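Local coordinates for tail spike protein (Acinetobacter phage vB_AbaP_AS12, PDB 6EU4), which probably recognises and cleaves the capsular polysaccharide of its Acinetobacter baumannii host at the start of infection, acting as a trimeric tailspike, at residues Y392-P397 with P426-G431. Sequence-based numbering, arbitrary orientation. Where two conformers were deposited one is given.
Sequences YNSSDP and PLEEIG
The carboxylate of Glu428 reaches Ser394 with both oxygens, one to the backbone and one to the side chain. OE1 takes the hydroxyl OG of Ser394 at 2.6 Å on its syn side, close to the carboxylate plane, whereas OE2 accepts the amide N of Ser394 at 2.9 Å from well above that plane. Glu428 carries its carboxylate to the loop with its CG anti to its own carbonyl carbon (chi1 -62°) and the chain extended to CD. Glu428 OE2 also lies 3.3 Å from Asn393 CB. Beside this pair, the amide of Asn393 sends ND2 to Pro426 O (3.0 Å) in a nearly straight bond that runs in the plane of both groups, on a lone pair of the carbonyl; ND2 also lies 3.7 Å from CD of the Pro426 ring.

The other end of the Asn393 amide is held within its own loop. OD1 accepts Ser395 N at 3.1 Å from above its carbonyl plane, so bonds at both ends should fix the rotation of the amide. This bond closes an Asx turn, nested in a type I turn that Asp396 N completes on Asn393 O. Glu428 OE2 also accepts Leu441 N, and backbone bonds tie Glu428 and Glu429 to Leu441 and Val443. The contact thus clasps the loop following strand 387-390 to the segment leading into strand 430-432, joining loops that follow paired strands of successive coils of the right-handed parallel beta-helix fold known from phage tailspikes.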
ATOM      1  N   TYR A 392     -18.256   5.919 -20.864  1.00 11.07           N
ATOM      2  CA  TYR A 392     -18.379   6.405 -22.235  1.00 10.33           C
ATOM      3  C   TYR A 392     -17.046   6.660 -22.934  1.00 12.62           C
ATOM      4  O   TYR A 392     -16.142   7.310 -22.396  1.00 12.12           O
ATOM      5  CB  TYR A 392     -19.185   7.709 -22.284  1.00 10.68           C
ATOM      6  CG  TYR A 392     -20.526   7.617 -21.589  1.00 10.96           C
ATOM      7  CD1 TYR A 392     -21.416   6.585 -21.862  1.00 11.99           C
ATOM      8  CD2 TYR A 392     -20.870   8.530 -20.615  1.00 11.96           C
ATOM      9  CE1 TYR A 392     -22.614   6.500 -21.211  1.00 13.52           C
ATOM     10  CE2 TYR A 392     -22.054   8.446 -19.955  1.00 13.18           C
ATOM     11  CZ  TYR A 392     -22.922   7.433 -20.243  1.00 13.35           C
ATOM     12  OH  TYR A 392     -24.117   7.381 -19.575  1.00 14.72           O
ATOM     13  N   ASN A 393     -16.984   6.223 -24.187  1.00 12.01           N
ATOM     14  CA  ASN A 393     -16.031   6.744 -25.156  1.00 11.32           C
ATOM     15  C   ASN A 393     -16.832   7.241 -26.354  1.00 11.41           C
ATOM     16  O   ASN A 393     -18.072   7.291 -26.313  1.00 11.33           O
ATOM     17  CB  ASN A 393     -14.948   5.707 -25.504  1.00 12.62           C
ATOM     18  CG  ASN A 393     -15.473   4.524 -26.289  1.00 14.12           C
ATOM     19  OD1 ASN A 393     -16.551   4.578 -26.899  1.00 14.83           O
ATOM     20  ND2 ASN A 393     -14.680   3.446 -26.313  1.00 14.80           N
ATOM     21  N   SER A 394     -16.136   7.689 -27.407  1.00 12.77           N
ATOM     22  CA  SER A 394     -16.833   8.486 -28.415  1.00 10.93           C
ATOM     23  C   SER A 394     -17.811   7.664 -29.247  1.00 12.82           C
ATOM     24  O   SER A 394     -18.693   8.255 -29.890  1.00 13.85           O
ATOM     25  CB  SER A 394     -15.852   9.201 -29.357  1.00 13.56           C
ATOM     26  OG  SER A 394     -15.132   8.270 -30.149  1.00 13.97           O
ATOM     27  N   SER A 395     -17.700   6.336 -29.243  1.00 13.22           N
ATOM     28  CA  SER A 395     -18.631   5.487 -29.971  0.50 14.39           C
ATOM     29  C   SER A 395     -19.860   5.107 -29.148  1.00 13.97           C
ATOM     30  O   SER A 395     -20.734   4.395 -29.661  1.00 13.98           O
ATOM     31  CB  SER A 395     -17.924   4.215 -30.474  0.50 17.47           C
ATOM     32  OG  SER A 395     -17.548   3.329 -29.429  0.50 15.91           O
ATOM     33  N   ASP A 396     -19.981   5.583 -27.911  1.00 12.36           N
ATOM     34  CA  ASP A 396     -21.135   5.187 -27.116  1.00 11.54           C
ATOM     35  C   ASP A 396     -22.430   5.615 -27.811  1.00 13.24           C
ATOM     36  O   ASP A 396     -22.550   6.763 -28.254  1.00 11.96           O
ATOM     37  CB  ASP A 396     -21.100   5.760 -25.710  1.00 11.71           C
ATOM     38  CG  ASP A 396     -22.277   5.280 -24.894  1.00 16.09           C
ATOM     39  OD1 ASP A 396     -23.352   5.926 -24.928  1.00 13.48           O
ATOM     40  OD2 ASP A 396     -22.150   4.189 -24.280  1.00 16.36           O
ATOM     41  N   PRO A 397     -23.413   4.729 -27.940  1.00 12.93           N
ATOM     42  CA  PRO A 397     -24.593   5.066 -28.747  1.00 12.93           C
ATOM     43  C   PRO A 397     -25.540   6.060 -28.107  1.00 12.45           C
ATOM     44  O   PRO A 397     -26.381   6.602 -28.840  1.00 13.16           O
ATOM     45  CB  PRO A 397     -25.291   3.714 -28.951  1.00 18.02           C
ATOM     46  CG  PRO A 397     -24.775   2.850 -27.860  1.00 19.68           C
ATOM     47  CD  PRO A 397     -23.377   3.316 -27.537  1.00 16.32           C
ATOM     48  N   PRO A 426     -13.065   0.858 -24.083  1.00 14.09           N
ATOM     49  CA  PRO A 426     -11.686   1.064 -24.544  1.00 18.49           C
ATOM     50  C   PRO A 426     -11.258   2.522 -24.587  1.00 16.59           C
ATOM     51  O   PRO A 426     -12.013   3.409 -24.996  1.00 15.28           O
ATOM     52  CB  PRO A 426     -11.706   0.474 -25.959  1.00 22.88           C
ATOM     53  CG  PRO A 426     -12.859  -0.446 -26.007  1.00 22.41           C
ATOM     54  CD  PRO A 426     -13.869   0.069 -25.050  1.00 19.55           C
ATOM     55  N   LEU A 427      -9.994   2.739 -24.227  1.00 14.81           N
ATOM     56  CA  LEU A 427      -9.333   4.004 -24.500  1.00 12.48           C
ATOM     57  C   LEU A 427      -9.150   4.191 -25.997  1.00 15.61           C
ATOM     58  O   LEU A 427      -9.133   3.226 -26.762  1.00 17.51           O
ATOM     59  CB  LEU A 427      -7.983   4.052 -23.799  1.00 12.71           C
ATOM     60  CG  LEU A 427      -7.956   3.802 -22.296  1.00 13.84           C
ATOM     61  CD1 LEU A 427      -6.574   4.104 -21.767  1.00 14.43           C
ATOM     62  CD2 LEU A 427      -8.978   4.667 -21.542  1.00 14.35           C
ATOM     63  N   GLU A 428      -9.067   5.450 -26.429  1.00 12.63           N
ATOM     64  CA  GLU A 428      -9.100   5.745 -27.852  1.00 13.14           C
ATOM     65  C   GLU A 428      -7.782   6.213 -28.444  1.00 16.03           C
ATOM     66  O   GLU A 428      -7.480   5.856 -29.590  1.00 17.68           O
ATOM     67  CB  GLU A 428     -10.178   6.786 -28.129  1.00 15.28           C
ATOM     68  CG  GLU A 428     -11.548   6.282 -27.753  1.00 14.99           C
ATOM     69  CD  GLU A 428     -12.647   7.192 -28.233  1.00 17.36           C
ATOM     70  OE1 GLU A 428     -12.862   7.289 -29.466  1.00 19.22           O
ATOM     71  OE2 GLU A 428     -13.277   7.826 -27.372  1.00 13.40           O
ATOM     72  N   GLU A 429      -7.000   7.022 -27.735  1.00 13.05           N
ATOM     73  CA  GLU A 429      -5.783   7.572 -28.331  1.00 15.02           C
ATOM     74  C   GLU A 429      -4.973   8.237 -27.233  1.00 13.34           C
ATOM     75  O   GLU A 429      -5.453   8.454 -26.113  1.00 12.91           O
ATOM     76  CB  GLU A 429      -6.093   8.568 -29.457  1.00 17.09           C
ATOM     77  CG  GLU A 429      -6.837   9.812 -28.990  1.00 17.44           C
ATOM     78  CD  GLU A 429      -7.234  10.751 -30.130  1.00 21.48           C
ATOM     79  OE1 GLU A 429      -7.077  10.375 -31.313  1.00 22.51           O
ATOM     80  OE2 GLU A 429      -7.717  11.871 -29.840  1.00 17.56           O
ATOM     81  N   ILE A 430      -3.733   8.566 -27.573  1.00 14.08           N
ATOM     82  CA  ILE A 430      -2.843   9.284 -26.669  1.00 15.00           C
ATOM     83  C   ILE A 430      -1.962  10.186 -27.520  1.00 17.15           C
ATOM     84  O   ILE A 430      -1.493   9.780 -28.590  1.00 15.61           O
ATOM     85  CB  ILE A 430      -2.015   8.314 -25.797  1.00 14.89           C
ATOM     86  CG1 ILE A 430      -0.953   9.064 -24.989  1.00 13.90           C
ATOM     87  CG2 ILE A 430      -1.370   7.208 -26.615  1.00 15.69           C
ATOM     88  CD1 ILE A 430      -0.449   8.244 -23.808  1.00 15.53           C
ATOM     89  N   GLY A 431      -1.761  11.421 -27.074  1.00 16.24           N
ATOM     90  CA  GLY A 431      -0.861  12.295 -27.817  1.00 17.50           C
ATOM     91  C   GLY A 431      -0.764  13.689 -27.234  1.00 16.06           C
ATOM     92  O   GLY A 431      -1.518  14.083 -26.334  1.00 15.06           O
TER